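Local coordinates for protein CalG4 (Micromonospora echinospora, PDB 3IA7) that has the two-domain GT-B architecture of the glycosyltransferase clan, with two Rossmann-like domains, each built on a parallel sheet, at residues H6-H17 with P103-P112; E184-F192 with A389-L397. One frame throughout, in Å; residues are numbered along the deposited sequence.

Contact 1. Residues H6-H17 with P103-P112; sequences HILFANVQGHGH and PDLVVYDVFP
H17 and D109 meet at the C-terminal ends of strands 6-10 and 105-109, neighbours at the middle of a Rossmann-like parallel sheet; D109 ends its strand and H17 lies in the first turn of helix 15-30. Followed outward, D109 first sets its CB against N11 OD1 at 3.0 Å, a tight, non-hydrogen-bonded contact. With CG anti to the backbone N (chi1 176°), the carboxylate swings over to residues 6-17. OD1 accepts from a water that also donates to H17 O. OD2 accepts from H17 ND1 at 2.8 Å and, through the opposite face of its carboxylate plane, from F111 N at 2.9 Å, the latter closing an Asx turn. Ring and carboxylate stand almost perpendicular, at 88°. F111 directs its ring edge toward the face of H17, while V12 lays CG2 over a face of F111; an aromatic and a branched aliphatic suit this apolar flank. N11 completes the frame, its ND2 donating to H17 O and hydrogen-bonded to the hydroxyl of Y37.

Along the strands, L105 O, L8 O, V107 O and A10 O each accept a backbone N-H across the ladder. On the I7, F9, L105 and V107 face of the sheet, V107 CB sits 4.0 Å above the centre of the F9 ring, a CH-pi contact. At the strand starts, H6 N donates to D104 OD2 at 2.8 Å, and P103 CB covers one face of the H6 imidazole, whose NE2 bonds T36.

D109 OD2 holds both donors, which would limit the rotation of the H17 ring and ties the start of helix 15-30 to the loop after strand 105-109.

Contact 2. Residues E184-F192 with A389-L397; sequences EIEGLTIVF and AADEVEAYL
L188 and Y396 form the heart of this contact, where helix 385-400 runs antiparallel to strand 189-191, the segment axes 9.7 Å apart. Y396 has CG anti to its own backbone N (chi1 178°), which throws the ring from the helix toward G187 and L188; L188 CB then lies over the ring centre, 3.9 Å from the centroid. The L188 side chain, extended at chi1 and turned at chi2 (67°), brings CD2 alongside the helix backbone, 3.8 Å from E392 O. I190 divides its branches: CG2 meets A389 CB at 3.9 Å, whereas CD1, folded round by a chi2 of -71°, rests on the aliphatic CB of E392. Alanine keeps the helix surface low here, and E392 sends its carboxylate off to R388.

At the far end of the ring, Y396 OH passes 3.5 Å from G187 CA, a close approach suited to a residue without a side chain. That hydroxyl is hydrogen-bonded to A127 O. Beside it, E186 folds back so that OE2 accepts from G187 N, while OE1 is hydrogen-bonded to the hydroxyl of Y108.

The interface is thus apolar in its middle and polar at one margin: as in other GT-B proteins, the C-terminal helix packs on the N-terminal domain, here by shape and hydrophobic burial, with the tyrosine hydroxyl satisfied by a backbone carbonyl.

Overall arrangement
Both contacts belong to the N-terminal seven-stranded sheet, and their centres lie about 13 Å apart. Along the chain they come in series, contact 1 closing before contact 2 opens. Strands 6-10 and 105-109 are adjacent in that sheet; strand 127-131 separates 105-109 from 189-191. Contact 1 joins strands within the sheet, whereas contact 2 lays helix 385-400, the last of the chain, back on it. They touch directly: L105 packs against V393, Y396 and L397 on one face, and Y108 OH reaches E186 OE1 at 2.6 Å, a probable hydrogen bond. The C-terminal helix therefore rests on strands of both contacts, joining the end of the chain to its first domain.

Contact 1. Residues H6-H17 with P103-P112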
loop_
_atom_site.group_PDB
_atom_site.type_symbol
_atom_site.label_atom_id
_atom_site.label_comp_id
_atom_site.label_asym_id
_atom_site.label_seq_id
_atom_site.Cartn_x
_atom_site.Cartn_y
_atom_site.Cartn_z
ATOM N N HIS A 6 16.564 -2.216 -19.483
ATOM C CA HIS A 6 16.906 -3.215 -18.496
ATOM C C HIS A 6 17.498 -2.465 -17.295
ATOM O O HIS A 6 18.568 -1.825 -17.385
ATOM C CB HIS A 6 17.901 -4.243 -19.042
ATOM C CG HIS A 6 18.206 -5.343 -18.063
ATOM N ND1 HIS A 6 19.231 -6.248 -18.245
ATOM C CD2 HIS A 6 17.620 -5.673 -16.886
ATOM C CE1 HIS A 6 19.245 -7.104 -17.234
ATOM N NE2 HIS A 6 18.278 -6.784 -16.397
ATOM N N ILE A 7 16.770 -2.500 -16.185
ATOM C CA ILE A 7 17.167 -1.698 -15.052
ATOM C C ILE A 7 17.528 -2.618 -13.898
ATOM O O ILE A 7 16.700 -3.451 -13.486
ATOM C CB ILE A 7 16.015 -0.726 -14.651
ATOM C CG1 ILE A 7 15.697 0.239 -15.840
ATOM C CG2 ILE A 7 16.479 0.041 -13.389
ATOM C CD1 ILE A 7 14.588 1.275 -15.541
ATOM N N LEU A 8 18.742 -2.506 -13.376
ATOM C CA LEU A 8 19.137 -3.348 -12.227
ATOM C C LEU A 8 19.073 -2.570 -10.910
ATOM O O LEU A 8 19.588 -1.429 -10.833
ATOM C CB LEU A 8 20.515 -3.941 -12.425
ATOM C CG LEU A 8 21.088 -4.560 -11.144
ATOM C CD1 LEU A 8 20.545 -5.975 -11.045
ATOM C CD2 LEU A 8 22.588 -4.588 -11.209
ATOM N N PHE A 9 18.417 -3.161 -9.915
ATOM C CA PHE A 9 18.423 -2.597 -8.556
ATOM C C PHE A 9 19.381 -3.402 -7.691
ATOM O O PHE A 9 19.295 -4.617 -7.591
ATOM C CB PHE A 9 17.031 -2.681 -7.923
ATOM C CG PHE A 9 16.082 -1.636 -8.369
ATOM C CD1 PHE A 9 15.650 -1.567 -9.699
ATOM C CD2 PHE A 9 15.554 -0.738 -7.447
ATOM C CE1 PHE A 9 14.728 -0.579 -10.112
ATOM C CE2 PHE A 9 14.618 0.249 -7.842
ATOM C CZ PHE A 9 14.218 0.331 -9.200
ATOM N N ALA A 10 20.304 -2.720 -7.065
ATOM C CA ALA A 10 21.184 -3.351 -6.051
ATOM C C ALA A 10 20.780 -2.844 -4.669
ATOM O O ALA A 10 20.853 -1.605 -4.404
ATOM C CB ALA A 10 22.665 -3.010 -6.345
ATOM N N ASN A 11 20.386 -3.757 -3.771
ATOM C CA ASN A 11 19.963 -3.366 -2.446
ATOM C C ASN A 11 20.448 -4.369 -1.398
ATOM O O ASN A 11 20.762 -5.534 -1.720
ATOM C CB ASN A 11 18.424 -3.239 -2.344
ATOM C CG ASN A 11 17.974 -2.184 -1.284
ATOM O OD1 ASN A 11 18.736 -1.753 -0.405
ATOM N ND2 ASN A 11 16.762 -1.711 -1.439
ATOM N N VAL A 12 20.553 -3.894 -0.167
ATOM C CA VAL A 12 20.900 -4.756 0.953
ATOM C C VAL A 12 19.592 -5.427 1.452
ATOM O O VAL A 12 18.493 -4.988 1.128
ATOM C CB VAL A 12 21.649 -3.978 2.077
ATOM C CG1 VAL A 12 20.758 -2.910 2.639
ATOM C CG2 VAL A 12 22.079 -4.931 3.227
ATOM N N GLN A 13 19.707 -6.507 2.212
ATOM C CA GLN A 13 18.489 -7.091 2.744
ATOM C C GLN A 13 18.026 -6.226 3.935
ATOM O O GLN A 13 18.807 -5.482 4.519
ATOM C CB GLN A 13 18.673 -8.581 3.057
ATOM C CG GLN A 13 19.665 -8.873 4.072
ATOM C CD GLN A 13 19.515 -10.270 4.703
ATOM O OE1 GLN A 13 18.709 -11.168 4.275
ATOM N NE2 GLN A 13 20.336 -10.475 5.715
ATOM N N GLY A 14 16.761 -6.302 4.285
ATOM C CA GLY A 14 16.279 -5.562 5.431
ATOM C C GLY A 14 15.097 -4.742 4.986
ATOM O O GLY A 14 15.114 -4.082 3.916
ATOM N N HIS A 15 14.063 -4.798 5.813
ATOM C CA HIS A 15 12.794 -4.250 5.478
ATOM C C HIS A 15 12.944 -2.753 5.153
ATOM O O HIS A 15 12.325 -2.247 4.205
ATOM C CB HIS A 15 11.810 -4.466 6.629
ATOM C CG HIS A 15 10.539 -3.703 6.463
ATOM N ND1 HIS A 15 9.577 -4.052 5.537
ATOM C CD2 HIS A 15 10.094 -2.571 7.062
ATOM C CE1 HIS A 15 8.576 -3.186 5.592
ATOM N NE2 HIS A 15 8.868 -2.271 6.501
ATOM N N GLY A 16 13.742 -2.063 5.974
ATOM C CA GLY A 16 13.891 -0.618 5.895
ATOM C C GLY A 16 14.559 -0.144 4.610
ATOM O O GLY A 16 14.403 1.009 4.225
ATOM N N HIS A 17 15.305 -1.032 3.960
ATOM C CA HIS A 17 16.007 -0.722 2.722
ATOM C C HIS A 17 15.187 -1.203 1.542
ATOM O O HIS A 17 15.074 -0.493 0.539
ATOM C CB HIS A 17 17.380 -1.397 2.712
ATOM C CG HIS A 17 18.331 -0.773 3.686
ATOM N ND1 HIS A 17 19.134 0.295 3.351
ATOM C CD2 HIS A 17 18.541 -1.006 5.003
ATOM C CE1 HIS A 17 19.825 0.677 4.416
ATOM N NE2 HIS A 17 19.499 -0.112 5.423
ATOM N N PRO A 103 23.056 -4.460 -17.562
ATOM C CA PRO A 103 21.812 -3.718 -17.707
ATOM C C PRO A 103 22.090 -2.328 -18.299
ATOM O O PRO A 103 23.232 -1.917 -18.365
ATOM C CB PRO A 103 21.322 -3.589 -16.250
ATOM C CG PRO A 103 22.593 -3.475 -15.421
ATOM C CD PRO A 103 23.513 -4.517 -16.145
ATOM N N ASP A 104 21.047 -1.583 -18.626
ATOM C CA ASP A 104 21.157 -0.196 -19.132
ATOM C C ASP A 104 21.362 0.844 -18.018
ATOM O O ASP A 104 21.860 1.938 -18.253
ATOM C CB ASP A 104 19.853 0.150 -19.829
ATOM C CG ASP A 104 19.581 -0.740 -21.012
ATOM O OD1 ASP A 104 20.548 -1.142 -21.679
ATOM O OD2 ASP A 104 18.403 -1.053 -21.257
ATOM N N LEU A 105 20.942 0.498 -16.810
ATOM C CA LEU A 105 20.965 1.458 -15.687
ATOM C C LEU A 105 21.134 0.701 -14.354
ATOM O O LEU A 105 20.523 -0.349 -14.206
ATOM C CB LEU A 105 19.644 2.234 -15.658
ATOM C CG LEU A 105 19.512 3.190 -14.475
ATOM C CD1 LEU A 105 20.494 4.411 -14.621
ATOM C CD2 LEU A 105 18.018 3.615 -14.319
ATOM N N VAL A 106 21.956 1.213 -13.425
ATOM C CA VAL A 106 22.145 0.623 -12.085
ATOM C C VAL A 106 21.433 1.526 -11.083
ATOM O O VAL A 106 21.675 2.755 -11.033
ATOM C CB VAL A 106 23.673 0.520 -11.738
ATOM C CG1 VAL A 106 23.931 0.037 -10.286
ATOM C CG2 VAL A 106 24.387 -0.414 -12.769
ATOM N N VAL A 107 20.495 0.990 -10.347
ATOM C CA VAL A 107 19.821 1.810 -9.336
ATOM C C VAL A 107 20.273 1.153 -8.037
ATOM O O VAL A 107 20.048 -0.049 -7.848
ATOM C CB VAL A 107 18.297 1.735 -9.499
ATOM C CG1 VAL A 107 17.599 2.533 -8.360
ATOM C CG2 VAL A 107 17.858 2.291 -10.876
ATOM N N TYR A 108 20.931 1.884 -7.166
ATOM C CA TYR A 108 21.411 1.280 -5.907
ATOM C C TYR A 108 20.931 2.056 -4.690
ATOM O O TYR A 108 20.867 3.315 -4.671
ATOM C CB TYR A 108 22.950 1.227 -5.894
ATOM C CG TYR A 108 23.625 2.616 -6.004
ATOM C CD1 TYR A 108 23.986 3.331 -4.836
ATOM C CD2 TYR A 108 23.944 3.185 -7.241
ATOM C CE1 TYR A 108 24.584 4.594 -4.909
ATOM C CE2 TYR A 108 24.604 4.503 -7.318
ATOM C CZ TYR A 108 24.900 5.169 -6.107
ATOM O OH TYR A 108 25.526 6.407 -6.099
ATOM N N ASP A 109 20.628 1.304 -3.640
ATOM C CA ASP A 109 20.348 1.949 -2.351
ATOM C C ASP A 109 21.637 2.476 -1.775
ATOM O O ASP A 109 22.729 1.972 -2.055
ATOM C CB ASP A 109 19.708 0.935 -1.377
ATOM C CG ASP A 109 19.474 1.528 0.017
ATOM O OD1 ASP A 109 18.484 2.269 0.141
ATOM O OD2 ASP A 109 20.285 1.260 0.963
ATOM N N VAL A 110 21.520 3.516 -0.956
ATOM C CA VAL A 110 22.713 4.140 -0.343
ATOM C C VAL A 110 23.581 3.195 0.515
ATOM O O VAL A 110 24.805 3.322 0.518
ATOM C CB VAL A 110 22.338 5.424 0.432
ATOM C CG1 VAL A 110 21.460 5.070 1.632
ATOM C CG2 VAL A 110 23.625 6.218 0.871
ATOM N N PHE A 111 22.985 2.213 1.180
ATOM C CA PHE A 111 23.820 1.294 1.983
ATOM C C PHE A 111 24.845 0.527 1.080
ATOM O O PHE A 111 26.064 0.571 1.335
ATOM C CB PHE A 111 22.935 0.356 2.794
ATOM C CG PHE A 111 23.712 -0.677 3.626
ATOM C CD1 PHE A 111 23.688 -0.617 5.017
ATOM C CD2 PHE A 111 24.423 -1.696 3.008
ATOM C CE1 PHE A 111 24.429 -1.579 5.787
ATOM C CE2 PHE A 111 25.169 -2.652 3.767
ATOM C CZ PHE A 111 25.137 -2.584 5.143
ATOM N N PRO A 112 24.387 -0.151 0.023
ATOM C CA PRO A 112 25.372 -0.675 -0.948
ATOM C C PRO A 112 25.885 0.319 -2.012
ATOM O O PRO A 112 26.014 -0.055 -3.189
ATOM C CB PRO A 112 24.580 -1.832 -1.626
ATOM C CG PRO A 112 23.150 -1.249 -1.695
ATOM C CD PRO A 112 23.011 -0.596 -0.313
HETATM O O HOH W 1 15.775 2.184 -0.597
#

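Contact 2. Residues E184-F192 with A389-L397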
loop_
_atom_site.group_PDB
_atom_site.type_symbol
_atom_site.label_atom_id
_atom_site.label_comp_id
_atom_site.label_asym_id
_atom_site.label_seq_id
_atom_site.Cartn_x
_atom_site.Cartn_y
_atom_site.Cartn_z
ATOM N N GLU A 184 31.228 11.534 -3.027
ATOM C CA GLU A 184 30.775 11.971 -4.338
ATOM C C GLU A 184 29.266 11.834 -4.499
ATOM O O GLU A 184 28.682 10.870 -4.017
ATOM C CB GLU A 184 31.474 11.185 -5.445
ATOM C CG GLU A 184 32.926 11.612 -5.541
ATOM C CD GLU A 184 33.623 10.929 -6.682
ATOM O OE1 GLU A 184 33.804 9.721 -6.611
ATOM O OE2 GLU A 184 34.012 11.618 -7.627
ATOM N N ILE A 185 28.671 12.774 -5.222
ATOM C CA ILE A 185 27.200 12.864 -5.411
ATOM C C ILE A 185 26.802 12.174 -6.715
ATOM O O ILE A 185 27.423 12.390 -7.769
ATOM C CB ILE A 185 26.772 14.355 -5.414
ATOM C CG1 ILE A 185 27.095 14.951 -4.023
ATOM C CG2 ILE A 185 25.287 14.540 -5.895
ATOM C CD1 ILE A 185 26.722 16.437 -3.816
ATOM N N GLU A 186 25.790 11.329 -6.641
ATOM C CA GLU A 186 25.264 10.611 -7.811
ATOM C C GLU A 186 24.594 11.533 -8.839
ATOM O O GLU A 186 24.163 12.626 -8.492
ATOM C CB GLU A 186 24.280 9.506 -7.367
ATOM C CG GLU A 186 24.089 8.436 -8.467
ATOM C CD GLU A 186 25.429 7.985 -9.091
ATOM O OE1 GLU A 186 26.149 7.180 -8.471
ATOM O OE2 GLU A 186 25.799 8.490 -10.174
ATOM N N GLY A 187 24.576 11.129 -10.109
ATOM C CA GLY A 187 23.916 11.945 -11.167
ATOM C C GLY A 187 22.434 12.216 -10.846
ATOM O O GLY A 187 21.886 13.268 -11.214
ATOM N N LEU A 188 21.792 11.250 -10.178
ATOM C CA LEU A 188 20.402 11.366 -9.671
ATOM C C LEU A 188 20.268 10.610 -8.346
ATOM O O LEU A 188 20.756 9.475 -8.198
ATOM C CB LEU A 188 19.343 10.823 -10.687
ATOM C CG LEU A 188 17.866 10.799 -10.198
ATOM C CD1 LEU A 188 17.332 12.269 -10.008
ATOM C CD2 LEU A 188 16.954 9.944 -11.127
ATOM N N THR A 189 19.624 11.256 -7.368
ATOM C CA THR A 189 19.351 10.632 -6.092
ATOM C C THR A 189 17.858 10.803 -5.801
ATOM O O THR A 189 17.361 11.943 -5.794
ATOM C CB THR A 189 20.194 11.278 -4.948
ATOM O OG1 THR A 189 21.620 11.129 -5.245
ATOM C CG2 THR A 189 19.906 10.526 -3.613
ATOM N N ILE A 190 17.174 9.678 -5.582
ATOM C CA ILE A 190 15.783 9.634 -5.241
ATOM C C ILE A 190 15.728 9.426 -3.731
ATOM O O ILE A 190 16.213 8.413 -3.180
ATOM C CB ILE A 190 14.995 8.480 -5.978
ATOM C CG1 ILE A 190 15.279 8.464 -7.508
ATOM C CG2 ILE A 190 13.442 8.504 -5.585
ATOM C CD1 ILE A 190 14.695 9.575 -8.281
ATOM N N VAL A 191 15.156 10.412 -3.053
ATOM C CA VAL A 191 15.098 10.403 -1.614
ATOM C C VAL A 191 13.647 10.196 -1.211
ATOM O O VAL A 191 12.768 11.007 -1.607
ATOM C CB VAL A 191 15.587 11.780 -1.064
ATOM C CG1 VAL A 191 15.500 11.774 0.442
ATOM C CG2 VAL A 191 17.025 12.075 -1.507
ATOM N N PHE A 192 13.360 9.162 -0.422
ATOM C CA PHE A 192 11.953 8.800 -0.111
ATOM C C PHE A 192 11.411 9.564 1.086
ATOM O O PHE A 192 10.832 8.981 2.038
ATOM C CB PHE A 192 11.860 7.272 0.069
ATOM C CG PHE A 192 12.189 6.518 -1.212
ATOM C CD1 PHE A 192 11.411 6.692 -2.359
ATOM C CD2 PHE A 192 13.262 5.627 -1.242
ATOM C CE1 PHE A 192 11.713 6.009 -3.559
ATOM C CE2 PHE A 192 13.563 4.917 -2.443
ATOM C CZ PHE A 192 12.809 5.140 -3.596
ATOM N N ALA A 389 8.940 9.395 -8.986
ATOM C CA ALA A 389 10.253 8.737 -8.942
ATOM C C ALA A 389 10.585 8.054 -10.295
ATOM O O ALA A 389 11.710 8.210 -10.822
ATOM C CB ALA A 389 10.286 7.757 -7.793
ATOM N N ALA A 390 9.586 7.387 -10.887
ATOM C CA ALA A 390 9.712 6.741 -12.222
ATOM C C ALA A 390 9.908 7.794 -13.330
ATOM O O ALA A 390 10.697 7.586 -14.244
ATOM C CB ALA A 390 8.520 5.868 -12.506
ATOM N N ASP A 391 9.187 8.915 -13.235
ATOM C CA ASP A 391 9.361 10.027 -14.178
ATOM C C ASP A 391 10.815 10.544 -14.152
ATOM O O ASP A 391 11.422 10.773 -15.227
ATOM C CB ASP A 391 8.391 11.199 -13.868
ATOM C CG ASP A 391 6.940 10.907 -14.242
ATOM O OD1 ASP A 391 6.610 9.846 -14.838
ATOM O OD2 ASP A 391 6.116 11.798 -13.973
ATOM N N GLU A 392 11.373 10.668 -12.952
ATOM C CA GLU A 392 12.721 11.236 -12.776
ATOM C C GLU A 392 13.711 10.234 -13.345
ATOM O O GLU A 392 14.650 10.602 -14.016
ATOM C CB GLU A 392 13.068 11.419 -11.298
ATOM C CG GLU A 392 12.195 12.405 -10.533
ATOM C CD GLU A 392 12.554 13.867 -10.729
ATOM O OE1 GLU A 392 13.639 14.198 -11.265
ATOM O OE2 GLU A 392 11.740 14.708 -10.300
ATOM N N VAL A 393 13.497 8.957 -13.066
ATOM C CA VAL A 393 14.421 7.954 -13.592
ATOM C C VAL A 393 14.344 7.923 -15.116
ATOM O O VAL A 393 15.396 7.885 -15.807
ATOM C CB VAL A 393 14.123 6.562 -13.038
ATOM C CG1 VAL A 393 14.943 5.513 -13.808
ATOM C CG2 VAL A 393 14.362 6.488 -11.466
ATOM N N GLU A 394 13.123 7.902 -15.670
ATOM C CA GLU A 394 13.005 7.887 -17.139
ATOM C C GLU A 394 13.590 9.135 -17.826
ATOM O O GLU A 394 14.238 9.019 -18.869
ATOM C CB GLU A 394 11.561 7.645 -17.607
ATOM C CG GLU A 394 11.035 6.242 -17.236
ATOM C CD GLU A 394 9.699 5.985 -17.855
ATOM O OE1 GLU A 394 8.836 6.890 -17.772
ATOM O OE2 GLU A 394 9.534 4.882 -18.433
ATOM N N ALA A 395 13.379 10.307 -17.219
ATOM C CA ALA A 395 13.960 11.565 -17.704
ATOM C C ALA A 395 15.504 11.566 -17.651
ATOM O O ALA A 395 16.149 12.056 -18.567
ATOM C CB ALA A 395 13.396 12.786 -16.920
ATOM N N TYR A 396 16.076 11.020 -16.575
ATOM C CA TYR A 396 17.524 10.917 -16.395
ATOM C C TYR A 396 18.081 10.061 -17.510
ATOM O O TYR A 396 19.043 10.445 -18.184
ATOM C CB TYR A 396 17.807 10.331 -14.997
ATOM C CG TYR A 396 19.252 10.080 -14.596
ATOM C CD1 TYR A 396 20.201 11.125 -14.525
ATOM C CD2 TYR A 396 19.662 8.802 -14.287
ATOM C CE1 TYR A 396 21.502 10.881 -14.136
ATOM C CE2 TYR A 396 20.959 8.545 -13.892
ATOM C CZ TYR A 396 21.872 9.579 -13.810
ATOM O OH TYR A 396 23.141 9.311 -13.345
ATOM N N LEU A 397 17.439 8.930 -17.766
ATOM C CA LEU A 397 17.829 8.073 -18.905
ATOM C C LEU A 397 17.784 8.792 -20.242
ATOM O O LEU A 397 18.713 8.675 -21.029
ATOM C CB LEU A 397 16.969 6.826 -18.953
ATOM C CG LEU A 397 17.270 5.729 -17.935
ATOM C CD1 LEU A 397 16.236 4.615 -18.144
ATOM C CD2 LEU A 397 18.669 5.159 -18.128
#